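PDB 6SKY: Serine/threonine-protein kinase Tel1 from Chaetomium thermophilum, which probably phosphorylates proteins on serine or threonine in S/T-Q motifs, using ATP, to signal DNA damage to the cell cycle checkpoints. Local coordinates for residues A[1821-1824]-A[1825-1829]; A[2443-2446]-A[2447-2451]; A[2913-2916]-A[2917-2920]; A[1583-1586]-A[1587-1591]. One frame throughout, in Å; residues are numbered along the deposited sequence.

Contact 1. Residues A[1821-1824]-A[1825-1829]; sequences SESL and QEWLN
S1821 meets Q1825 one helical turn on. Its carbonyl O lies 3.6 Å from Q1825 CG, and the glutamine chain runs out extended past it. The S1821 hydroxyl is bound elsewhere, to the backbone of K1817 and R1818.

S1823 carries the contact. Its CB sits over one face of the W1827 indole, 3.5 Å from the centroid of the six-membered ring and 8° off the ring normal. This is a CH-pi contact. W1827 CG stands anti to its own carbonyl carbon (chi1 -72°), which turns the ring back along the helix over S1823. The S1823 hydroxyl bonds back to E1819 O. S1823 O accepts two bonds: W1827 N at 2.9 Å in the carbonyl plane, and E1826 N from above that plane.

L1824 O takes L1828 N at 3.1 Å. L1824 CD2 touches L1828 CG at 4.2 Å, the two chains crossing at a slant. W1762 meets the indole edge-to-face. Of the buried S1823, L1824, W1827 and L1828, the middle two face L1842 of helix 1836-1849, and L1828 faces A1874 of helix 1871-1880. These are i to i+3 and i to i+4 contacts near the C-terminal end of helix 1815-1827, consistent with the alpha-solenoid build of the protein.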
ATOM      1  N   SER A1821      21.937  38.093 -38.432  1.00 49.30           N
ATOM      2  CA  SER A1821      22.542  37.158 -37.499  1.00 49.30           C
ATOM      3  C   SER A1821      23.380  37.868 -36.448  1.00 49.30           C
ATOM      4  O   SER A1821      23.572  37.331 -35.354  1.00 49.30           O
ATOM      5  CB  SER A1821      23.385  36.147 -38.259  1.00 49.30           C
ATOM      6  OG  SER A1821      24.282  36.804 -39.122  1.00 49.30           O
ATOM      7  N   GLU A1822      23.887  39.066 -36.748  1.00 53.68           N
ATOM      8  CA  GLU A1822      24.557  39.840 -35.714  1.00 53.68           C
ATOM      9  C   GLU A1822      23.570  40.509 -34.775  1.00 53.68           C
ATOM     10  O   GLU A1822      23.854  40.639 -33.582  1.00 53.68           O
ATOM     11  CB  GLU A1822      25.468  40.890 -36.339  1.00 53.68           C
ATOM     12  CG  GLU A1822      26.713  40.313 -36.969  1.00 53.68           C
ATOM     13  CD  GLU A1822      27.624  41.375 -37.547  1.00 53.68           C
ATOM     14  OE1 GLU A1822      27.179  42.533 -37.691  1.00 53.68           O
ATOM     15  OE2 GLU A1822      28.790  41.050 -37.855  1.00 53.68           O
ATOM     16  N   SER A1823      22.418  40.945 -35.284  1.00 48.41           N
ATOM     17  CA  SER A1823      21.435  41.578 -34.414  1.00 48.41           C
ATOM     18  C   SER A1823      20.697  40.575 -33.543  1.00 48.41           C
ATOM     19  O   SER A1823      20.289  40.914 -32.428  1.00 48.41           O
ATOM     20  CB  SER A1823      20.433  42.367 -35.243  1.00 48.41           C
ATOM     21  OG  SER A1823      21.098  43.127 -36.226  1.00 48.41           O
ATOM     22  N   LEU A1824      20.508  39.346 -34.028  1.00 44.57           N
ATOM     23  CA  LEU A1824      19.770  38.352 -33.259  1.00 44.57           C
ATOM     24  C   LEU A1824      20.437  38.055 -31.929  1.00 44.57           C
ATOM     25  O   LEU A1824      19.759  37.690 -30.967  1.00 44.57           O
ATOM     26  CB  LEU A1824      19.624  37.066 -34.062  1.00 44.57           C
ATOM     27  CG  LEU A1824      18.510  37.003 -35.093  1.00 44.57           C
ATOM     28  CD1 LEU A1824      18.690  35.776 -35.934  1.00 44.57           C
ATOM     29  CD2 LEU A1824      17.179  36.975 -34.402  1.00 44.57           C
ATOM     30  N   GLN A1825      21.756  38.202 -31.850  1.00 52.35           N
ATOM     31  CA  GLN A1825      22.445  37.977 -30.587  1.00 52.35           C
ATOM     32  C   GLN A1825      22.016  38.965 -29.517  1.00 52.35           C
ATOM     33  O   GLN A1825      22.200  38.692 -28.329  1.00 52.35           O
ATOM     34  CB  GLN A1825      23.950  38.061 -30.789  1.00 52.35           C
ATOM     35  CG  GLN A1825      24.474  37.176 -31.886  1.00 52.35           C
ATOM     36  CD  GLN A1825      25.979  37.197 -31.956  1.00 52.35           C
ATOM     37  OE1 GLN A1825      26.644  37.629 -31.018  1.00 52.35           O
ATOM     38  NE2 GLN A1825      26.529  36.738 -33.073  1.00 52.35           N
ATOM     39  N   GLU A1826      21.456  40.103 -29.910  1.00 51.11           N
ATOM     40  CA  GLU A1826      20.936  41.088 -28.975  1.00 51.11           C
ATOM     41  C   GLU A1826      19.424  41.051 -28.856  1.00 51.11           C
ATOM     42  O   GLU A1826      18.891  41.349 -27.784  1.00 51.11           O
ATOM     43  CB  GLU A1826      21.362  42.492 -29.406  1.00 51.11           C
ATOM     44  CG  GLU A1826      22.857  42.711 -29.409  1.00 51.11           C
ATOM     45  CD  GLU A1826      23.404  42.980 -28.026  1.00 51.11           C
ATOM     46  OE1 GLU A1826      22.710  43.647 -27.235  1.00 51.11           O
ATOM     47  OE2 GLU A1826      24.526  42.521 -27.728  1.00 51.11           O
ATOM     48  N   TRP A1827      18.727  40.698 -29.935  1.00 45.62           N
ATOM     49  CA  TRP A1827      17.270  40.689 -29.923  1.00 45.62           C
ATOM     50  C   TRP A1827      16.697  39.510 -29.157  1.00 45.62           C
ATOM     51  O   TRP A1827      15.621  39.631 -28.568  1.00 45.62           O
ATOM     52  CB  TRP A1827      16.734  40.663 -31.345  1.00 45.62           C
ATOM     53  CG  TRP A1827      16.907  41.925 -32.072  1.00 45.62           C
ATOM     54  CD1 TRP A1827      17.085  43.155 -31.540  1.00 45.62           C
ATOM     55  CD2 TRP A1827      16.919  42.091 -33.487  1.00 45.62           C
ATOM     56  NE1 TRP A1827      17.207  44.086 -32.534  1.00 45.62           N
ATOM     57  CE2 TRP A1827      17.110  43.452 -33.743  1.00 45.62           C
ATOM     58  CE3 TRP A1827      16.791  41.216 -34.562  1.00 45.62           C
ATOM     59  CZ2 TRP A1827      17.174  43.961 -35.024  1.00 45.62           C
ATOM     60  CZ3 TRP A1827      16.856  41.720 -35.830  1.00 45.62           C
ATOM     61  CH2 TRP A1827      17.044  43.079 -36.054  1.00 45.62           C
ATOM     62  N   LEU A1828      17.371  38.365 -29.168  1.00 38.36           N
ATOM     63  CA  LEU A1828      16.827  37.196 -28.497  1.00 38.36           C
ATOM     64  C   LEU A1828      16.985  37.266 -26.990  1.00 38.36           C
ATOM     65  O   LEU A1828      16.228  36.606 -26.274  1.00 38.36           O
ATOM     66  CB  LEU A1828      17.478  35.925 -29.036  1.00 38.36           C
ATOM     67  CG  LEU A1828      17.147  35.564 -30.484  1.00 38.36           C
ATOM     68  CD1 LEU A1828      17.886  34.324 -30.893  1.00 38.36           C
ATOM     69  CD2 LEU A1828      15.665  35.380 -30.684  1.00 38.36           C
ATOM     70  N   ASN A1829      17.937  38.043 -26.491  1.00 46.85           N
ATOM     71  CA  ASN A1829      18.136  38.214 -25.053  1.00 46.85           C
ATOM     72  C   ASN A1829      17.451  39.486 -24.566  1.00 46.85           C
ATOM     73  O   ASN A1829      18.075  40.374 -24.000  1.00 46.85           O
ATOM     74  CB  ASN A1829      19.624  38.240 -24.732  1.00 46.85           C
ATOM     75  CG  ASN A1829      20.319  36.952 -25.092  1.00 46.85           C
ATOM     76  OD1 ASN A1829      19.905  35.873 -24.673  1.00 46.85           O
ATOM     77  ND2 ASN A1829      21.378  37.052 -25.880  1.00 46.85           N
TER

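Contact 2. Residues A[2443-2446]-A[2447-2451]; sequences TLFQ and KLLID
This is a local i to i+4 contact in the first turns of helix 2444-2459, within the FAT region. L2444 and F2445 meet L2448 and L2449 one turn later. Backbone bonds hold the turns together. K2447 N donates to T2443 O, and L2448 N to L2444 O. L2449 N donates to F2445 O at 2.9 Å. I2450 N to Q2446 O is the straightest of the set, with 166° at the hydrogen. T2443 stands at the N-cap, but its side chain makes no capping bond.

Two apolar pairs follow one another round the helix. L2444 CG touches L2448 CD1 at 4.1 Å, and the two leucines cross. F2445 and L2449 instead lie side by side and point the same way. Both have CG anti to the backbone N (chi1 175° and -170°), which gives them this shared direction. L2449 CD2 reaches F2445 CE1 at 3.7 Å, oblique to the ring. The buried Q2446, its chain bent at chi2, sets OE1 at the edge of the F2445 ring, in plane.

W2402 of helix 2394-2404 meets the F2445 ring edge-to-face and also touches L2448. L2444 and L2448 lie against polar or charged side chains of helix 2409-2418. K2447 passes its CG 3.2 Å from T2443 O, then stretches outward to NZ. Within the helix the leucines and the phenylalanine thus touch through carbon, while the lysine carries its charge away on the exposed side.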
ATOM      1  N   THR A2443     -21.004 -37.584 -33.090  1.00 48.79           N
ATOM      2  CA  THR A2443     -21.202 -37.346 -31.673  1.00 48.79           C
ATOM      3  C   THR A2443     -22.121 -36.146 -31.473  1.00 48.79           C
ATOM      4  O   THR A2443     -22.457 -35.428 -32.414  1.00 48.79           O
ATOM      5  CB  THR A2443     -19.865 -37.103 -30.984  1.00 48.79           C
ATOM      6  OG1 THR A2443     -18.836 -37.790 -31.699  1.00 48.79           O
ATOM      7  CG2 THR A2443     -19.900 -37.625 -29.565  1.00 48.79           C
ATOM      8  N   LEU A2444     -22.541 -35.929 -30.226  1.00 41.45           N
ATOM      9  CA  LEU A2444     -23.338 -34.745 -29.936  1.00 41.45           C
ATOM     10  C   LEU A2444     -22.479 -33.491 -29.964  1.00 41.45           C
ATOM     11  O   LEU A2444     -22.927 -32.434 -30.424  1.00 41.45           O
ATOM     12  CB  LEU A2444     -24.035 -34.891 -28.588  1.00 41.45           C
ATOM     13  CG  LEU A2444     -24.924 -33.719 -28.175  1.00 41.45           C
ATOM     14  CD1 LEU A2444     -25.942 -33.413 -29.245  1.00 41.45           C
ATOM     15  CD2 LEU A2444     -25.611 -34.018 -26.877  1.00 41.45           C
ATOM     16  N   PHE A2445     -21.243 -33.589 -29.483  1.00 37.66           N
ATOM     17  CA  PHE A2445     -20.343 -32.448 -29.536  1.00 37.66           C
ATOM     18  C   PHE A2445     -20.175 -31.952 -30.961  1.00 37.66           C
ATOM     19  O   PHE A2445     -20.178 -30.745 -31.207  1.00 37.66           O
ATOM     20  CB  PHE A2445     -18.992 -32.817 -28.942  1.00 37.66           C
ATOM     21  CG  PHE A2445     -17.967 -31.736 -29.062  1.00 37.66           C
ATOM     22  CD1 PHE A2445     -17.006 -31.787 -30.038  1.00 37.66           C
ATOM     23  CD2 PHE A2445     -17.962 -30.676 -28.194  1.00 37.66           C
ATOM     24  CE1 PHE A2445     -16.071 -30.801 -30.147  1.00 37.66           C
ATOM     25  CE2 PHE A2445     -17.023 -29.694 -28.306  1.00 37.66           C
ATOM     26  CZ  PHE A2445     -16.083 -29.758 -29.283  1.00 37.66           C
ATOM     27  N   GLN A2446     -20.051 -32.866 -31.919  1.00 39.28           N
ATOM     28  CA  GLN A2446     -19.872 -32.432 -33.295  1.00 39.28           C
ATOM     29  C   GLN A2446     -21.167 -31.911 -33.895  1.00 39.28           C
ATOM     30  O   GLN A2446     -21.137 -30.983 -34.704  1.00 39.28           O
ATOM     31  CB  GLN A2446     -19.306 -33.562 -34.142  1.00 39.28           C
ATOM     32  CG  GLN A2446     -17.939 -34.013 -33.708  1.00 39.28           C
ATOM     33  CD  GLN A2446     -16.904 -32.924 -33.821  1.00 39.28           C
ATOM     34  OE1 GLN A2446     -15.911 -32.925 -33.104  1.00 39.28           O
ATOM     35  NE2 GLN A2446     -17.120 -31.995 -34.735  1.00 39.28           N
ATOM     36  N   LYS A2447     -22.309 -32.463 -33.505  1.00 40.07           N
ATOM     37  CA  LYS A2447     -23.561 -31.940 -34.028  1.00 40.07           C
ATOM     38  C   LYS A2447     -23.854 -30.549 -33.495  1.00 40.07           C
ATOM     39  O   LYS A2447     -24.573 -29.783 -34.140  1.00 40.07           O
ATOM     40  CB  LYS A2447     -24.706 -32.889 -33.702  1.00 40.07           C
ATOM     41  CG  LYS A2447     -24.620 -34.191 -34.450  1.00 40.07           C
ATOM     42  CD  LYS A2447     -25.813 -35.067 -34.170  1.00 40.07           C
ATOM     43  CE  LYS A2447     -25.867 -36.229 -35.142  1.00 40.07           C
ATOM     44  NZ  LYS A2447     -27.127 -37.003 -35.001  1.00 40.07           N
ATOM     45  N   LEU A2448     -23.312 -30.204 -32.329  1.00 35.04           N
ATOM     46  CA  LEU A2448     -23.454 -28.842 -31.828  1.00 35.04           C
ATOM     47  C   LEU A2448     -22.416 -27.915 -32.439  1.00 35.04           C
ATOM     48  O   LEU A2448     -22.728 -26.773 -32.788  1.00 35.04           O
ATOM     49  CB  LEU A2448     -23.337 -28.825 -30.309  1.00 35.04           C
ATOM     50  CG  LEU A2448     -24.370 -29.607 -29.512  1.00 35.04           C
ATOM     51  CD1 LEU A2448     -23.918 -29.735 -28.089  1.00 35.04           C
ATOM     52  CD2 LEU A2448     -25.691 -28.909 -29.574  1.00 35.04           C
ATOM     53  N   LEU A2449     -21.186 -28.398 -32.597  1.00 32.44           N
ATOM     54  CA  LEU A2449     -20.118 -27.557 -33.116  1.00 32.44           C
ATOM     55  C   LEU A2449     -20.337 -27.216 -34.581  1.00 32.44           C
ATOM     56  O   LEU A2449     -20.112 -26.075 -34.998  1.00 32.44           O
ATOM     57  CB  LEU A2449     -18.782 -28.258 -32.920  1.00 32.44           C
ATOM     58  CG  LEU A2449     -17.537 -27.437 -33.192  1.00 32.44           C
ATOM     59  CD1 LEU A2449     -17.596 -26.166 -32.408  1.00 32.44           C
ATOM     60  CD2 LEU A2449     -16.334 -28.222 -32.803  1.00 32.44           C
ATOM     61  N   ILE A2450     -20.780 -28.183 -35.380  1.00 34.17           N
ATOM     62  CA  ILE A2450     -21.011 -27.924 -36.794  1.00 34.17           C
ATOM     63  C   ILE A2450     -22.180 -26.970 -36.981  1.00 34.17           C
ATOM     64  O   ILE A2450     -22.146 -26.089 -37.846  1.00 34.17           O
ATOM     65  CB  ILE A2450     -21.219 -29.253 -37.532  1.00 34.17           C
ATOM     66  CG1 ILE A2450     -19.865 -29.906 -37.782  1.00 34.17           C
ATOM     67  CG2 ILE A2450     -21.967 -29.044 -38.822  1.00 34.17           C
ATOM     68  CD1 ILE A2450     -19.949 -31.277 -38.362  1.00 34.17           C
ATOM     69  N   ASP A2451     -23.212 -27.098 -36.151  1.00 33.47           N
ATOM     70  CA  ASP A2451     -24.349 -26.195 -36.256  1.00 33.47           C
ATOM     71  C   ASP A2451     -23.972 -24.784 -35.836  1.00 33.47           C
ATOM     72  O   ASP A2451     -24.407 -23.809 -36.457  1.00 33.47           O
ATOM     73  CB  ASP A2451     -25.503 -26.721 -35.415  1.00 33.47           C
ATOM     74  CG  ASP A2451     -26.779 -25.951 -35.634  1.00 33.47           C
ATOM     75  OD1 ASP A2451     -27.178 -25.787 -36.803  1.00 33.47           O
ATOM     76  OD2 ASP A2451     -27.396 -25.519 -34.640  1.00 33.47           O
TER

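Contact 3. Residues A[2913-2916]-A[2917-2920]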
ATOM      1  N   THR A2913       5.844 -10.488  -7.653  1.00 29.34           N
ATOM      2  CA  THR A2913       6.914 -10.619  -6.672  1.00 29.34           C
ATOM      3  C   THR A2913       7.779  -9.367  -6.624  1.00 29.34           C
ATOM      4  O   THR A2913       7.940  -8.752  -5.565  1.00 29.34           O
ATOM      5  CB  THR A2913       7.753 -11.850  -6.991  1.00 29.34           C
ATOM      6  OG1 THR A2913       6.963 -13.023  -6.780  1.00 29.34           O
ATOM      7  CG2 THR A2913       8.968 -11.907  -6.104  1.00 29.34           C
ATOM      8  N   LEU A2914       8.356  -8.976  -7.759  1.00 27.02           N
ATOM      9  CA  LEU A2914       9.064  -7.712  -7.851  1.00 27.02           C
ATOM     10  C   LEU A2914       8.086  -6.574  -8.099  1.00 27.02           C
ATOM     11  O   LEU A2914       6.932  -6.780  -8.467  1.00 27.02           O
ATOM     12  CB  LEU A2914      10.090  -7.738  -8.972  1.00 27.02           C
ATOM     13  CG  LEU A2914      11.519  -8.162  -8.695  1.00 27.02           C
ATOM     14  CD1 LEU A2914      11.563  -9.635  -8.417  1.00 27.02           C
ATOM     15  CD2 LEU A2914      12.365  -7.820  -9.893  1.00 27.02           C
ATOM     16  N   SER A2915       8.560  -5.354  -7.901  1.00 24.36           N
ATOM     17  CA  SER A2915       7.739  -4.213  -8.247  1.00 24.36           C
ATOM     18  C   SER A2915       7.845  -3.934  -9.739  1.00 24.36           C
ATOM     19  O   SER A2915       8.699  -4.477 -10.440  1.00 24.36           O
ATOM     20  CB  SER A2915       8.143  -2.990  -7.435  1.00 24.36           C
ATOM     21  OG  SER A2915       9.517  -2.714  -7.585  1.00 24.36           O
ATOM     22  N   VAL A2916       6.946  -3.091 -10.234  1.00 22.74           N
ATOM     23  CA  VAL A2916       6.973  -2.761 -11.650  1.00 22.74           C
ATOM     24  C   VAL A2916       8.201  -1.926 -11.975  1.00 22.74           C
ATOM     25  O   VAL A2916       8.823  -2.102 -13.026  1.00 22.74           O
ATOM     26  CB  VAL A2916       5.674  -2.052 -12.059  1.00 22.74           C
ATOM     27  CG1 VAL A2916       5.647  -1.861 -13.527  1.00 22.74           C
ATOM     28  CG2 VAL A2916       4.496  -2.865 -11.656  1.00 22.74           C
ATOM     29  N   MET A2917       8.581  -1.024 -11.075  1.00 26.42           N
ATOM     30  CA  MET A2917       9.766  -0.202 -11.285  1.00 26.42           C
ATOM     31  C   MET A2917      11.013  -1.057 -11.442  1.00 26.42           C
ATOM     32  O   MET A2917      11.798  -0.860 -12.372  1.00 26.42           O
ATOM     33  CB  MET A2917       9.934   0.770 -10.123  1.00 26.42           C
ATOM     34  CG  MET A2917      11.112   1.706 -10.279  1.00 26.42           C
ATOM     35  SD  MET A2917      11.773   2.360  -8.736  1.00 26.42           S
ATOM     36  CE  MET A2917      12.381   0.871  -7.966  1.00 26.42           C
ATOM     37  N   ALA A2918      11.216  -2.013 -10.538  1.00 23.12           N
ATOM     38  CA  ALA A2918      12.410  -2.845 -10.590  1.00 23.12           C
ATOM     39  C   ALA A2918      12.413  -3.743 -11.817  1.00 23.12           C
ATOM     40  O   ALA A2918      13.460  -3.954 -12.439  1.00 23.12           O
ATOM     41  CB  ALA A2918      12.509  -3.679  -9.322  1.00 23.12           C
ATOM     42  N   THR A2919      11.249  -4.274 -12.183  1.00 22.92           N
ATOM     43  CA  THR A2919      11.152  -5.119 -13.366  1.00 22.92           C
ATOM     44  C   THR A2919      11.499  -4.345 -14.627  1.00 22.92           C
ATOM     45  O   THR A2919      12.273  -4.817 -15.464  1.00 22.92           O
ATOM     46  CB  THR A2919       9.750  -5.697 -13.473  1.00 22.92           C
ATOM     47  OG1 THR A2919       9.362  -6.228 -12.207  1.00 22.92           O
ATOM     48  CG2 THR A2919       9.727  -6.794 -14.488  1.00 22.92           C
ATOM     49  N   VAL A2920      10.932  -3.149 -14.779  1.00 20.42           N
ATOM     50  CA  VAL A2920      11.218  -2.333 -15.951  1.00 20.42           C
ATOM     51  C   VAL A2920      12.677  -1.899 -15.967  1.00 20.42           C
ATOM     52  O   VAL A2920      13.298  -1.833 -17.030  1.00 20.42           O
ATOM     53  CB  VAL A2920      10.259  -1.135 -16.005  1.00 20.42           C
ATOM     54  CG1 VAL A2920      10.626  -0.209 -17.124  1.00 20.42           C
ATOM     55  CG2 VAL A2920       8.855  -1.617 -16.191  1.00 20.42           C
TER
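The backbone comes in extended at L2914 and S2915 and then turns into helix 2916-2927, with T2919 N bonding to S2915 O at 3.1 Å and V2920 N to V2916 O at 2.9 Å. S2915 is the N-cap. Its OG accepts from A2918 N at 3.5 Å, a weak capping bond but a straight one, with 161° at the hydrogen. The hydroxyl is placed for this by a chi1 of 55°, which puts it between the backbone N and the carbonyl carbon. The same OG touches A2918 CB.

T2919 turns back to the cap residue. Its OG1 donates to S2915 O at 2.6 Å. T2919 N and OG1 reach this oxygen from opposite faces of the carbonyl plane. OG1 is set beside the backbone N of its own residue (chi1 -48°), so both donors can share one acceptor. L2914 lies across this threonine, with CB 3.6 Å from T2919 OG1. L2914 CD2 also touches A2918 CB at 4.2 Å.

On another side of the turn, V2916 CG1 meets V2920 CG2 at 4.2 Å, and the two valines cross. Both pack on helix 2816-2828, V2916 on L2825, V2920 on C2821 and E2822. R2829 bonds to L2914 O. In the second subunit, R2260 packs on L2914 and A2918, and M2220 on M2917, so this start of the FATC helix also lies at the dimer interface. S2915 ties in the helix start mainly through its carbonyl, held by the amide and the hydroxyl of T2919, with its own hydroxyl adding a weak cap.

Contact 4. Residues A[1583-1586]-A[1587-1591]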
ATOM      1  N   VAL A1583     -18.589  41.796 -42.586  1.00 58.85           N
ATOM      2  CA  VAL A1583     -19.674  42.775 -42.664  1.00 58.85           C
ATOM      3  C   VAL A1583     -20.957  42.196 -42.081  1.00 58.85           C
ATOM      4  O   VAL A1583     -21.633  42.828 -41.260  1.00 58.85           O
ATOM      5  CB  VAL A1583     -19.880  43.232 -44.118  1.00 58.85           C
ATOM      6  CG1 VAL A1583     -21.167  44.022 -44.244  1.00 58.85           C
ATOM      7  CG2 VAL A1583     -18.701  44.059 -44.580  1.00 58.85           C
ATOM      8  N   ALA A1584     -21.309  40.981 -42.504  1.00 58.25           N
ATOM      9  CA  ALA A1584     -22.525  40.352 -42.006  1.00 58.25           C
ATOM     10  C   ALA A1584     -22.480  40.170 -40.497  1.00 58.25           C
ATOM     11  O   ALA A1584     -23.457  40.462 -39.799  1.00 58.25           O
ATOM     12  CB  ALA A1584     -22.735  39.008 -42.690  1.00 58.25           C
ATOM     13  N   LEU A1585     -21.351  39.692 -39.973  1.00 56.93           N
ATOM     14  CA  LEU A1585     -21.248  39.455 -38.542  1.00 56.93           C
ATOM     15  C   LEU A1585     -21.237  40.751 -37.750  1.00 56.93           C
ATOM     16  O   LEU A1585     -21.779  40.797 -36.645  1.00 56.93           O
ATOM     17  CB  LEU A1585     -19.998  38.642 -38.239  1.00 56.93           C
ATOM     18  CG  LEU A1585     -20.219  37.183 -37.860  1.00 56.93           C
ATOM     19  CD1 LEU A1585     -21.228  36.542 -38.774  1.00 56.93           C
ATOM     20  CD2 LEU A1585     -18.906  36.451 -37.931  1.00 56.93           C
ATOM     21  N   SER A1586     -20.634  41.810 -38.283  1.00 60.89           N
ATOM     22  CA  SER A1586     -20.680  43.082 -37.580  1.00 60.89           C
ATOM     23  C   SER A1586     -22.064  43.702 -37.623  1.00 60.89           C
ATOM     24  O   SER A1586     -22.387  44.521 -36.760  1.00 60.89           O
ATOM     25  CB  SER A1586     -19.660  44.051 -38.161  1.00 60.89           C
ATOM     26  OG  SER A1586     -19.715  45.287 -37.476  1.00 60.89           O
ATOM     27  N   MET A1587     -22.887  43.339 -38.604  1.00 65.51           N
ATOM     28  CA  MET A1587     -24.271  43.797 -38.567  1.00 65.51           C
ATOM     29  C   MET A1587     -25.097  42.994 -37.571  1.00 65.51           C
ATOM     30  O   MET A1587     -25.805  43.568 -36.740  1.00 65.51           O
ATOM     31  CB  MET A1587     -24.907  43.713 -39.949  1.00 65.51           C
ATOM     32  CG  MET A1587     -26.345  44.177 -39.948  1.00 65.51           C
ATOM     33  SD  MET A1587     -27.293  43.540 -41.329  1.00 65.51           S
ATOM     34  CE  MET A1587     -28.850  44.370 -41.058  1.00 65.51           C
ATOM     35  N   LEU A1588     -25.023  41.665 -37.645  1.00 58.70           N
ATOM     36  CA  LEU A1588     -25.842  40.823 -36.778  1.00 58.70           C
ATOM     37  C   LEU A1588     -25.391  40.922 -35.328  1.00 58.70           C
ATOM     38  O   LEU A1588     -26.184  41.237 -34.436  1.00 58.70           O
ATOM     39  CB  LEU A1588     -25.784  39.372 -37.247  1.00 58.70           C
ATOM     40  CG  LEU A1588     -26.308  39.057 -38.641  1.00 58.70           C
ATOM     41  CD1 LEU A1588     -26.013  37.615 -38.986  1.00 58.70           C
ATOM     42  CD2 LEU A1588     -27.791  39.333 -38.712  1.00 58.70           C
ATOM     43  N   CYS A1589     -24.117  40.655 -35.077  1.00 57.25           N
ATOM     44  CA  CYS A1589     -23.589  40.521 -33.729  1.00 57.25           C
ATOM     45  C   CYS A1589     -23.215  41.847 -33.091  1.00 57.25           C
ATOM     46  O   CYS A1589     -22.686  41.845 -31.977  1.00 57.25           O
ATOM     47  CB  CYS A1589     -22.368  39.607 -33.755  1.00 57.25           C
ATOM     48  SG  CYS A1589     -22.578  38.179 -34.828  1.00 57.25           S
ATOM     49  N   GLY A1590     -23.458  42.971 -33.764  1.00 61.34           N
ATOM     50  CA  GLY A1590     -23.132  44.255 -33.168  1.00 61.34           C
ATOM     51  C   GLY A1590     -24.045  44.595 -32.008  1.00 61.34           C
ATOM     52  O   GLY A1590     -23.590  45.087 -30.972  1.00 61.34           O
ATOM     53  N   VAL A1591     -25.341  44.354 -32.173  1.00 58.05           N
ATOM     54  CA  VAL A1591     -26.324  44.431 -31.102  1.00 58.05           C
ATOM     55  C   VAL A1591     -27.093  43.122 -31.150  1.00 58.05           C
ATOM     56  O   VAL A1591     -27.780  42.837 -32.138  1.00 58.05           O
ATOM     57  CB  VAL A1591     -27.262  45.635 -31.249  1.00 58.05           C
ATOM     58  CG1 VAL A1591     -28.597  45.369 -30.571  1.00 58.05           C
ATOM     59  CG2 VAL A1591     -26.620  46.861 -30.650  1.00 58.05           C
TER
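L1585 and C1589 are the side chains that meet here, one turn apart at the end of helix 1578-1588. C1589 SG touches L1585 CG at 4.0 Å. SG also lies 3.3 Å from L1585 O. The sulfur is set beside its own backbone N (chi1 -41°), a rotation that brings it within touch of both atoms. The backbone joins the same two residues, since C1589 N donates to L1585 O at 2.8 Å.

L1588 is turned differently. It packs against the carbonyl oxygen of A1584 rather than against another side chain. Its CG is 3.4 Å from A1584 O, the oxygen that also accepts L1588 N at 2.9 Å. That bond is nearly straight, with 170° at the hydrogen. A1584 O takes a second, weak bond from M1587 N, whose stronger bond goes to V1583 O at 3.0 Å.

This is the closing turn of helix 1578-1588, probably part of the alpha solenoid, and the chain leaves regular helix after L1588. A1584 and L1585 face helix 1557-1569 through I1565, and L1585 also meets W1569. C1589 touches L1562 of that helix, and its backbone bonds to G1626.

M1587 heads off in another direction. Its CB stays near the carbonyls of V1583 and A1584, at 3.6 Å from A1584 O. Beyond CG the chain is fully extended and leads away from the turn. There it packs on A1482, R1485 and V1486 of helix 1470-1487, a helix that also reaches A1584 through L1478.

In the fold
Contacts 1, 2 and 4 are turns within helices or at their ends; contact 3 is a helix start entered from a loop. They follow along the chain in the order 4, 1, 2, 3, and none touches another. Contacts 4 and 1 have centres about 44 Å apart. Contact 2 is on the far side of the chain's centre from both, about 82 Å from contact 1 and 73 Å from contact 4, centre to centre. Contact 3 is about 47 Å from contact 2, 50 Å from contact 1 and 63 Å from contact 4, also between centres. It alone touches the second subunit. All lie away from the ATP-analogue pocket and the magnesium site at N2765 and D2779.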